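Local coordinates for oxalate biosynthetic component 1 (Burkholderia thailandensis, PDB 5IKY), which acts as a bifunctional enzyme of quorum sensing-dependent oxalate production, combining a serine hydrolase activity with an additional lyase activity, at residues S838-R841 with E845-I848; F857-D862 with A941-V946; S936-A941 with A978-D983. All blocks are in the same frame, centred on the assembly; numbering follows the deposited sequence.

How the contacts relate
All three contacts belong to the C-terminal alpha/beta-hydrolase part of the chain. Contact 1 comes first, closing the loop between strand 832-836 and helix 849-860. That helix supplies the first segment of contact 2, and helix 937-955 supplies the second. Contact 3 uses the start of helix 937-955 and the loop after strand 969-976. Contacts 2 and 3 interlock: their segments alternate along the chain (857-862, 936-941, 941-946, 978-983), their centres lie about 6 Å apart, they share Ala941, and Gln942 and Asn860 bond to the 978-983 loop. Both helices and the loop form one buried cluster beside the mixed sheet, near the expected nucleophile elbow. Contact 1 stands apart, centred about 19 Å from contact 2.

Contact 1. Residues S838-R841 with E845-I848; sequences SGRR and ETVI
Arg840 and Thr846 form a single antiparallel beta bridge, a non-hydrogen-bonded pair that draws together two limbs of the loop joining strand 832-836 to helix 849-860 in the alpha/beta-hydrolase fold. The residues flanking the pair supply its two hydrogen bonds. Val847 N bonds to Gly839 O at 2.8 Å, nearly straight at the hydrogen but arriving from above the carbonyl plane. Arg841 N meets Glu845 O at 2.9 Å within the carbonyl plane, though its N-H...O angle is bent to 136°. The CA-H groups of Arg840 and Thr846 add contacts to the carbonyl oxygens of Glu845 and Gly839.

Val847 turns its side chain to the first limb. Its CG2, anti to the carbonyl carbon, approaches Ser838 O to 3.4 Å and also touches CG of Arg841, whose side chain crosses the valine at about a right angle. Farther out, Arg841 and Glu845 run side by side in the same direction. Their salt bridge is long, 3.8 Å from NH1 of Arg841 to OE1 of Glu845; the oxygen lies well out of the guanidinium plane, leaving only charge attraction. The stronger partner of Arg841 is Glu871 on helix 870-879, while Leu731 of helix 715-734 packs against Glu845 and Thr846. Within the first limb, Ser838 OG donates to a lone pair of Arg840 O at 2.6 Å.

Contact 2. Residues F857-D862 with A941-V946; sequences FALNAD and AQQLDV
Leu859 points its forked end at the extended side chain of Gln943, and the two cross at a slant. With CG anti to the backbone N (chi1 -173°), the leucine carries both methyl groups out from its helix, so that the fork between them faces the second methylene of the glutamine: CD1 and CD2 of Leu859 each lie 4.0 Å from CG of Gln943. The chain stays extended beyond CG, and the turn of the amide brings NE2 of Gln943 to 4.0 Å from CD2 of Leu859. A looser touch, 4.4 Å between CD2 of Leu859 and CB of Gln942, widens the patch by one residue.

The partners belong to the last turn of helix 849-860 and an early part of helix 937-955, two helices of the alpha/beta-hydrolase fold that follow strands 832-836 and 929-935. The interface is small and has no hydrogen bond between its segments; the buried amides find their partners elsewhere. Gln943 NE2 bonds to Asn855 OD1 and Ala939 O, while its OE1 accepts from Ser869 N; three bonds thus fix the rotation of the amide beside the leucine. Gln942 turns its own amide to the neighbouring loop, accepting from His981 N and donating to Asp979 O. Just past Leu859 the helix ends: Ala861 leaves helical geometry, and Asp862 N bonds back to Leu859 O at 3.2 Å.

Contact 3. Residues S936-A941 with A978-D983; sequences SGIATA and ADIHLD
Ile938 meets Ala978 and Ile980 with different branches of one side chain. Its CB is directed at the 978-983 loop but serves mainly as the fork from which the two branches leave. CG2, the shorter branch, lies between the backbone N and the carbonyl carbon and rests on Ala978, 3.9 Å from its CB and 3.8 Å from its O. CG1 leaves anti to the backbone N (chi1 -174°) and extends to the second partner, 3.9 Å from CG1 of Ile980. At the tip, CD1 of Ile938 stays beside the same isoleucine, 4.4 Å from its CG1. The two isoleucines cross at about a right angle, meeting through their CG1 methylenes.

Next along the helix, Ala939 adds the closest contact of the set: its CB stands 3.7 Å from CB of Ala978, which is therefore touched by both helix residues. No hydrogen bond joins the segments, and the contact is buried and apolar. In an alpha/beta hydrolase, the turn from strand 929-935 into helix 937-955 is where the nucleophile elbow is expected, so this packing probably lies close to the hydrolase active site. Beneath the helix, Ile938 also rests on strand 969-976 through Leu971 and Ser973 and on Val989 of strand 988-992; Ile980 reaches Val1050 of strand 1049-1054, and Arg856 of helix 849-860 packs against both alanines.

Contact 1. Residues S838-R841 with E845-I848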
ATOM      1  N   SER A 838       5.939  23.070  30.597  1.00 99.89           N
ATOM      2  CA  SER A 838       5.111  23.625  31.657  1.00 89.28           C
ATOM      3  C   SER A 838       3.727  22.987  31.611  1.00 92.09           C
ATOM      4  O   SER A 838       3.176  22.760  30.533  1.00 89.85           O
ATOM      5  CB  SER A 838       5.006  25.146  31.525  1.00 88.21           C
ATOM      6  OG  SER A 838       4.060  25.671  32.439  1.00107.13           O
ATOM      7  N   GLY A 839       3.170  22.692  32.781  1.00 89.57           N
ATOM      8  CA  GLY A 839       1.873  22.046  32.864  1.00 78.46           C
ATOM      9  C   GLY A 839       0.726  23.034  32.956  1.00 83.42           C
ATOM     10  O   GLY A 839      -0.429  22.681  32.723  1.00 82.64           O
ATOM     11  N   ARG A 840       1.048  24.276  33.302  1.00 87.52           N
ATOM     12  CA  ARG A 840       0.045  25.327  33.434  1.00 93.63           C
ATOM     13  C   ARG A 840       0.465  26.569  32.655  1.00 94.73           C
ATOM     14  O   ARG A 840       1.645  26.755  32.362  1.00110.58           O
ATOM     15  CB  ARG A 840      -0.177  25.678  34.907  1.00102.67           C
ATOM     16  CG  ARG A 840      -0.563  24.496  35.784  1.00 98.94           C
ATOM     17  CD  ARG A 840      -2.065  24.253  35.777  1.00113.67           C
ATOM     18  NE  ARG A 840      -2.786  25.248  36.567  1.00120.54           N
ATOM     19  CZ  ARG A 840      -3.237  25.039  37.801  1.00127.02           C
ATOM     20  NH1 ARG A 840      -3.040  23.867  38.392  1.00128.50           N
ATOM     21  NH2 ARG A 840      -3.882  26.000  38.448  1.00130.37           N
ATOM     22  N   ARG A 841      -0.503  27.418  32.323  1.00 91.57           N
ATOM     23  CA  ARG A 841      -0.214  28.653  31.602  1.00 90.71           C
ATOM     24  C   ARG A 841      -0.411  29.878  32.489  1.00101.26           C
ATOM     25  O   ARG A 841      -0.667  29.754  33.688  1.00107.29           O
ATOM     26  CB  ARG A 841      -1.087  28.767  30.351  1.00 91.76           C
ATOM     27  CG  ARG A 841      -0.628  27.893  29.196  1.00 96.00           C
ATOM     28  CD  ARG A 841      -1.497  28.094  27.965  1.00 86.69           C
ATOM     29  NE  ARG A 841      -1.007  27.324  26.824  1.00108.14           N
ATOM     30  CZ  ARG A 841      -1.611  27.268  25.643  1.00104.42           C
ATOM     31  NH1 ARG A 841      -2.738  27.939  25.437  1.00 99.01           N
ATOM     32  NH2 ARG A 841      -1.089  26.541  24.665  1.00106.32           N
ATOM     33  N   GLU A 845      -4.617  27.975  32.822  1.00 80.71           N
ATOM     34  CA  GLU A 845      -5.146  26.911  31.978  1.00 75.70           C
ATOM     35  C   GLU A 845      -4.175  25.737  31.935  1.00 78.85           C
ATOM     36  O   GLU A 845      -2.963  25.927  31.833  1.00 83.23           O
ATOM     37  CB  GLU A 845      -5.424  27.427  30.565  1.00 68.43           C
ATOM     38  CG  GLU A 845      -6.244  26.482  29.708  1.00 95.03           C
ATOM     39  CD  GLU A 845      -6.330  26.927  28.259  1.00104.50           C
ATOM     40  OE1 GLU A 845      -5.628  26.337  27.409  1.00 96.47           O
ATOM     41  OE2 GLU A 845      -7.097  27.868  27.970  1.00112.28           O
ATOM     42  N   THR A 846      -4.712  24.525  32.022  1.00 82.49           N
ATOM     43  CA  THR A 846      -3.895  23.316  32.018  1.00 81.36           C
ATOM     44  C   THR A 846      -3.376  23.011  30.611  1.00 84.01           C
ATOM     45  O   THR A 846      -4.092  23.188  29.625  1.00 82.24           O
ATOM     46  CB  THR A 846      -4.691  22.103  32.553  1.00 76.04           C
ATOM     47  OG1 THR A 846      -5.218  22.409  33.850  1.00 90.90           O
ATOM     48  CG2 THR A 846      -3.807  20.871  32.652  1.00 68.81           C
ATOM     49  N   VAL A 847      -2.127  22.564  30.527  1.00 78.82           N
ATOM     50  CA  VAL A 847      -1.531  22.197  29.247  1.00 88.30           C
ATOM     51  C   VAL A 847      -1.732  20.712  28.960  1.00 86.51           C
ATOM     52  O   VAL A 847      -1.191  19.856  29.661  1.00 94.75           O
ATOM     53  CB  VAL A 847      -0.024  22.517  29.209  1.00 83.18           C
ATOM     54  CG1 VAL A 847       0.592  22.015  27.913  1.00 68.51           C
ATOM     55  CG2 VAL A 847       0.207  24.009  29.375  1.00 88.84           C
ATOM     56  N   ILE A 848      -2.520  20.415  27.932  1.00 77.29           N
ATOM     57  CA  ILE A 848      -2.767  19.034  27.528  1.00 81.38           C
ATOM     58  C   ILE A 848      -2.235  18.765  26.125  1.00 78.21           C
ATOM     59  O   ILE A 848      -1.654  19.648  25.491  1.00 83.16           O
ATOM     60  CB  ILE A 848      -4.266  18.685  27.575  1.00 75.33           C
ATOM     61  CG1 ILE A 848      -5.075  19.688  26.749  1.00 67.89           C
ATOM     62  CG2 ILE A 848      -4.759  18.658  29.015  1.00 86.28           C
ATOM     63  CD1 ILE A 848      -6.555  19.381  26.701  1.00 61.12           C
TER

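Contact 2. Residues F857-D862 with A941-V946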
ATOM      1  N   PHE A 857       0.537  22.669  14.687  1.00 53.20           N
ATOM      2  CA  PHE A 857      -0.089  22.994  13.408  1.00 64.94           C
ATOM      3  C   PHE A 857      -0.144  24.495  13.145  1.00 69.30           C
ATOM      4  O   PHE A 857      -0.068  24.932  11.998  1.00 70.82           O
ATOM      5  CB  PHE A 857      -1.500  22.407  13.344  1.00 51.02           C
ATOM      6  CG  PHE A 857      -1.527  20.921  13.126  1.00 53.71           C
ATOM      7  CD1 PHE A 857      -1.156  20.383  11.906  1.00 49.34           C
ATOM      8  CD2 PHE A 857      -1.927  20.062  14.138  1.00 50.32           C
ATOM      9  CE1 PHE A 857      -1.181  19.019  11.698  1.00 48.64           C
ATOM     10  CE2 PHE A 857      -1.952  18.696  13.937  1.00 59.18           C
ATOM     11  CZ  PHE A 857      -1.579  18.173  12.714  1.00 55.27           C
ATOM     12  N   ALA A 858      -0.285  25.282  14.206  1.00 64.50           N
ATOM     13  CA  ALA A 858      -0.299  26.733  14.071  1.00 63.72           C
ATOM     14  C   ALA A 858       1.066  27.230  13.609  1.00 65.10           C
ATOM     15  O   ALA A 858       1.163  28.201  12.859  1.00 60.64           O
ATOM     16  CB  ALA A 858      -0.693  27.390  15.384  1.00 55.51           C
ATOM     17  N   LEU A 859       2.117  26.555  14.063  1.00 67.63           N
ATOM     18  CA  LEU A 859       3.475  26.881  13.646  1.00 69.46           C
ATOM     19  C   LEU A 859       3.653  26.561  12.168  1.00 69.01           C
ATOM     20  O   LEU A 859       4.301  27.307  11.433  1.00 72.96           O
ATOM     21  CB  LEU A 859       4.500  26.117  14.484  1.00 69.84           C
ATOM     22  CG  LEU A 859       5.965  26.498  14.263  1.00 63.14           C
ATOM     23  CD1 LEU A 859       6.198  27.950  14.646  1.00 59.83           C
ATOM     24  CD2 LEU A 859       6.889  25.578  15.043  1.00 67.27           C
ATOM     25  N   ASN A 860       3.072  25.443  11.742  1.00 64.57           N
ATOM     26  CA  ASN A 860       3.060  25.063  10.333  1.00 59.65           C
ATOM     27  C   ASN A 860       2.447  26.144   9.450  1.00 66.82           C
ATOM     28  O   ASN A 860       2.913  26.388   8.337  1.00 65.97           O
ATOM     29  CB  ASN A 860       2.284  23.758  10.135  1.00 63.54           C
ATOM     30  CG  ASN A 860       3.112  22.526  10.439  1.00 56.35           C
ATOM     31  OD1 ASN A 860       4.216  22.613  10.974  1.00 74.28           O
ATOM     32  ND2 ASN A 860       2.573  21.363  10.096  1.00 57.07           N
ATOM     33  N   ALA A 861       1.398  26.785   9.960  1.00 68.67           N
ATOM     34  CA  ALA A 861       0.626  27.753   9.186  1.00 67.57           C
ATOM     35  C   ALA A 861       1.191  29.161   9.297  1.00 66.37           C
ATOM     36  O   ALA A 861       0.585  30.119   8.816  1.00 84.24           O
ATOM     37  CB  ALA A 861      -0.828  27.736   9.630  1.00 62.34           C
ATOM     38  N   ASP A 862       2.351  29.285   9.933  1.00 69.44           N
ATOM     39  CA  ASP A 862       2.999  30.579  10.101  1.00 76.37           C
ATOM     40  C   ASP A 862       4.018  30.817   8.988  1.00 87.61           C
ATOM     41  O   ASP A 862       5.060  30.166   8.948  1.00 97.65           O
ATOM     42  CB  ASP A 862       3.670  30.661  11.473  1.00 83.47           C
ATOM     43  CG  ASP A 862       4.060  32.076  11.852  1.00 96.05           C
ATOM     44  OD1 ASP A 862       3.427  33.029  11.350  1.00 96.05           O
ATOM     45  OD2 ASP A 862       4.999  32.231  12.662  1.00 90.09           O
ATOM     46  N   ALA A 941      11.629  23.559  19.153  1.00 84.49           N
ATOM     47  CA  ALA A 941      12.964  24.018  18.786  1.00 81.46           C
ATOM     48  C   ALA A 941      12.921  25.238  17.873  1.00 81.33           C
ATOM     49  O   ALA A 941      13.605  26.230  18.119  1.00 89.90           O
ATOM     50  CB  ALA A 941      13.734  22.895  18.120  1.00 66.28           C
ATOM     51  N   GLN A 942      12.117  25.161  16.817  1.00 88.22           N
ATOM     52  CA  GLN A 942      12.010  26.258  15.861  1.00 80.89           C
ATOM     53  C   GLN A 942      11.370  27.491  16.490  1.00 77.44           C
ATOM     54  O   GLN A 942      11.575  28.610  16.021  1.00 77.96           O
ATOM     55  CB  GLN A 942      11.216  25.822  14.630  1.00 78.57           C
ATOM     56  CG  GLN A 942      12.072  25.205  13.536  1.00 75.79           C
ATOM     57  CD  GLN A 942      11.246  24.547  12.453  1.00 75.90           C
ATOM     58  OE1 GLN A 942      11.509  24.720  11.262  1.00 87.20           O
ATOM     59  NE2 GLN A 942      10.242  23.779  12.862  1.00 72.56           N
ATOM     60  N   GLN A 943      10.598  27.285  17.551  1.00 76.77           N
ATOM     61  CA  GLN A 943      10.017  28.402  18.283  1.00 76.96           C
ATOM     62  C   GLN A 943      11.078  29.089  19.141  1.00 78.77           C
ATOM     63  O   GLN A 943      10.943  30.265  19.478  1.00 76.98           O
ATOM     64  CB  GLN A 943       8.845  27.933  19.147  1.00 68.65           C
ATOM     65  CG  GLN A 943       7.572  27.682  18.354  1.00 75.17           C
ATOM     66  CD  GLN A 943       6.491  27.008  19.175  1.00 80.62           C
ATOM     67  OE1 GLN A 943       5.754  27.664  19.910  1.00 76.53           O
ATOM     68  NE2 GLN A 943       6.387  25.690  19.048  1.00 86.98           N
ATOM     69  N   LEU A 944      12.131  28.355  19.488  1.00 74.10           N
ATOM     70  CA  LEU A 944      13.257  28.944  20.207  1.00 87.69           C
ATOM     71  C   LEU A 944      14.069  29.823  19.263  1.00 89.92           C
ATOM     72  O   LEU A 944      14.578  30.874  19.656  1.00 90.64           O
ATOM     73  CB  LEU A 944      14.158  27.869  20.820  1.00 86.17           C
ATOM     74  CG  LEU A 944      13.544  26.829  21.760  1.00 88.81           C
ATOM     75  CD1 LEU A 944      14.640  26.077  22.506  1.00 74.54           C
ATOM     76  CD2 LEU A 944      12.564  27.466  22.730  1.00 90.46           C
ATOM     77  N   ASP A 945      14.185  29.378  18.016  1.00 86.72           N
ATOM     78  CA  ASP A 945      14.909  30.119  16.990  1.00 88.78           C
ATOM     79  C   ASP A 945      14.212  31.439  16.687  1.00 95.95           C
ATOM     80  O   ASP A 945      14.862  32.469  16.505  1.00102.19           O
ATOM     81  CB  ASP A 945      15.031  29.280  15.716  1.00 89.46           C
ATOM     82  CG  ASP A 945      15.705  27.943  15.959  1.00111.83           C
ATOM     83  OD1 ASP A 945      16.037  27.645  17.127  1.00130.94           O
ATOM     84  OD2 ASP A 945      15.890  27.182  14.986  1.00110.19           O
ATOM     85  N   VAL A 946      12.884  31.394  16.636  1.00 97.67           N
ATOM     86  CA  VAL A 946      12.069  32.577  16.379  1.00 99.81           C
ATOM     87  C   VAL A 946      12.283  33.644  17.449  1.00100.67           C
ATOM     88  O   VAL A 946      12.499  34.816  17.137  1.00 97.35           O
ATOM     89  CB  VAL A 946      10.568  32.219  16.310  1.00 88.20           C
ATOM     90  CG1 VAL A 946       9.711  33.474  16.360  1.00 92.43           C
ATOM     91  CG2 VAL A 946      10.272  31.413  15.053  1.00 74.14           C
TER

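Contact 3. Residues S936-A941 with A978-D983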
ATOM      1  N   SER A 936       6.772  16.507  18.825  1.00 75.06           N
ATOM      2  CA  SER A 936       6.579  17.949  18.723  1.00 77.21           C
ATOM      3  C   SER A 936       7.839  18.717  19.106  1.00 80.92           C
ATOM      4  O   SER A 936       7.837  19.947  19.136  1.00 77.91           O
ATOM      5  CB  SER A 936       5.410  18.394  19.607  1.00 58.53           C
ATOM      6  OG  SER A 936       5.586  17.946  20.941  1.00 78.35           O
ATOM      7  N   GLY A 937       8.909  17.984  19.399  1.00 90.06           N
ATOM      8  CA  GLY A 937      10.167  18.584  19.804  1.00 80.86           C
ATOM      9  C   GLY A 937      10.749  19.512  18.756  1.00 73.36           C
ATOM     10  O   GLY A 937      11.314  20.555  19.083  1.00 66.66           O
ATOM     11  N   ILE A 938      10.608  19.135  17.489  1.00 61.11           N
ATOM     12  CA  ILE A 938      11.126  19.946  16.395  1.00 70.06           C
ATOM     13  C   ILE A 938      10.370  21.276  16.301  1.00 79.50           C
ATOM     14  O   ILE A 938      10.922  22.286  15.862  1.00 83.37           O
ATOM     15  CB  ILE A 938      11.049  19.189  15.043  1.00 84.06           C
ATOM     16  CG1 ILE A 938      11.736  19.988  13.934  1.00 75.83           C
ATOM     17  CG2 ILE A 938       9.606  18.871  14.674  1.00 84.63           C
ATOM     18  CD1 ILE A 938      13.173  20.340  14.242  1.00 68.09           C
ATOM     19  N   ALA A 939       9.115  21.275  16.738  1.00 65.10           N
ATOM     20  CA  ALA A 939       8.304  22.489  16.738  1.00 70.38           C
ATOM     21  C   ALA A 939       8.758  23.444  17.835  1.00 79.51           C
ATOM     22  O   ALA A 939       8.911  24.644  17.604  1.00 76.70           O
ATOM     23  CB  ALA A 939       6.833  22.147  16.911  1.00 60.76           C
ATOM     24  N   THR A 940       8.969  22.897  19.028  1.00 67.89           N
ATOM     25  CA  THR A 940       9.434  23.680  20.167  1.00 73.29           C
ATOM     26  C   THR A 940      10.787  24.311  19.854  1.00 81.01           C
ATOM     27  O   THR A 940      11.051  25.455  20.224  1.00 93.62           O
ATOM     28  CB  THR A 940       9.543  22.812  21.440  1.00 85.15           C
ATOM     29  OG1 THR A 940       8.251  22.294  21.784  1.00 80.77           O
ATOM     30  CG2 THR A 940      10.082  23.626  22.608  1.00 80.18           C
ATOM     31  N   ALA A 941      11.629  23.559  19.153  1.00 84.49           N
ATOM     32  CA  ALA A 941      12.964  24.018  18.786  1.00 81.46           C
ATOM     33  C   ALA A 941      12.921  25.238  17.873  1.00 81.33           C
ATOM     34  O   ALA A 941      13.605  26.230  18.119  1.00 89.90           O
ATOM     35  CB  ALA A 941      13.734  22.895  18.120  1.00 66.28           C
ATOM     36  N   ALA A 978       6.236  18.075  13.046  1.00 61.89           N
ATOM     37  CA  ALA A 978       5.955  19.420  12.563  1.00 67.20           C
ATOM     38  C   ALA A 978       6.859  19.742  11.382  1.00 68.29           C
ATOM     39  O   ALA A 978       7.944  19.175  11.254  1.00 69.91           O
ATOM     40  CB  ALA A 978       6.141  20.443  13.678  1.00 55.14           C
ATOM     41  N   ASP A 979       6.406  20.644  10.518  1.00 64.96           N
ATOM     42  CA  ASP A 979       7.183  21.028   9.347  1.00 53.49           C
ATOM     43  C   ASP A 979       8.465  21.747   9.736  1.00 72.97           C
ATOM     44  O   ASP A 979       8.486  22.541  10.677  1.00 62.00           O
ATOM     45  CB  ASP A 979       6.358  21.921   8.418  1.00 55.86           C
ATOM     46  CG  ASP A 979       5.325  21.146   7.627  1.00 72.57           C
ATOM     47  OD1 ASP A 979       5.505  19.924   7.442  1.00 73.95           O
ATOM     48  OD2 ASP A 979       4.337  21.765   7.177  1.00 76.68           O
ATOM     49  N   ILE A 980       9.537  21.456   9.008  1.00 74.58           N
ATOM     50  CA  ILE A 980      10.785  22.189   9.167  1.00 73.57           C
ATOM     51  C   ILE A 980      10.839  23.310   8.142  1.00 73.98           C
ATOM     52  O   ILE A 980      10.993  23.063   6.945  1.00 71.43           O
ATOM     53  CB  ILE A 980      12.013  21.281   9.001  1.00 77.66           C
ATOM     54  CG1 ILE A 980      11.989  20.154  10.034  1.00 74.93           C
ATOM     55  CG2 ILE A 980      13.292  22.097   9.130  1.00 68.86           C
ATOM     56  CD1 ILE A 980      13.159  19.202   9.921  1.00 58.13           C
ATOM     57  N   HIS A 981      10.692  24.542   8.612  1.00 73.81           N
ATOM     58  CA  HIS A 981      10.729  25.697   7.728  1.00 74.61           C
ATOM     59  C   HIS A 981      12.149  25.914   7.228  1.00 82.90           C
ATOM     60  O   HIS A 981      12.976  26.523   7.907  1.00 92.24           O
ATOM     61  CB  HIS A 981      10.204  26.935   8.446  1.00 72.67           C
ATOM     62  CG  HIS A 981       8.841  26.753   9.038  1.00 71.96           C
ATOM     63  ND1 HIS A 981       7.691  27.161   8.398  1.00 72.66           N
ATOM     64  CD2 HIS A 981       8.445  26.195  10.205  1.00 77.16           C
ATOM     65  CE1 HIS A 981       6.645  26.867   9.149  1.00 77.35           C
ATOM     66  NE2 HIS A 981       7.075  26.280  10.251  1.00 80.11           N
ATOM     67  N   LEU A 982      12.414  25.402   6.033  1.00 80.07           N
ATOM     68  CA  LEU A 982      13.756  25.371   5.469  1.00 78.08           C
ATOM     69  C   LEU A 982      14.341  26.763   5.235  1.00 81.23           C
ATOM     70  O   LEU A 982      15.551  26.957   5.343  1.00 88.18           O
ATOM     71  CB  LEU A 982      13.742  24.579   4.158  1.00 70.21           C
ATOM     72  CG  LEU A 982      15.069  24.396   3.422  1.00 81.92           C
ATOM     73  CD1 LEU A 982      16.129  23.839   4.356  1.00 87.97           C
ATOM     74  CD2 LEU A 982      14.876  23.482   2.225  1.00 75.89           C
ATOM     75  N   ASP A 983      13.482  27.730   4.931  1.00 94.57           N
ATOM     76  CA  ASP A 983      13.941  29.069   4.564  1.00101.37           C
ATOM     77  C   ASP A 983      14.007  30.039   5.744  1.00105.76           C
ATOM     78  O   ASP A 983      14.227  31.235   5.553  1.00111.49           O
ATOM     79  CB  ASP A 983      13.038  29.652   3.474  1.00 91.01           C
ATOM     80  CG  ASP A 983      13.182  28.929   2.150  1.00104.78           C
ATOM     81  OD1 ASP A 983      14.267  28.361   1.899  1.00106.47           O
ATOM     82  OD2 ASP A 983      12.214  28.928   1.361  1.00118.28           O
TER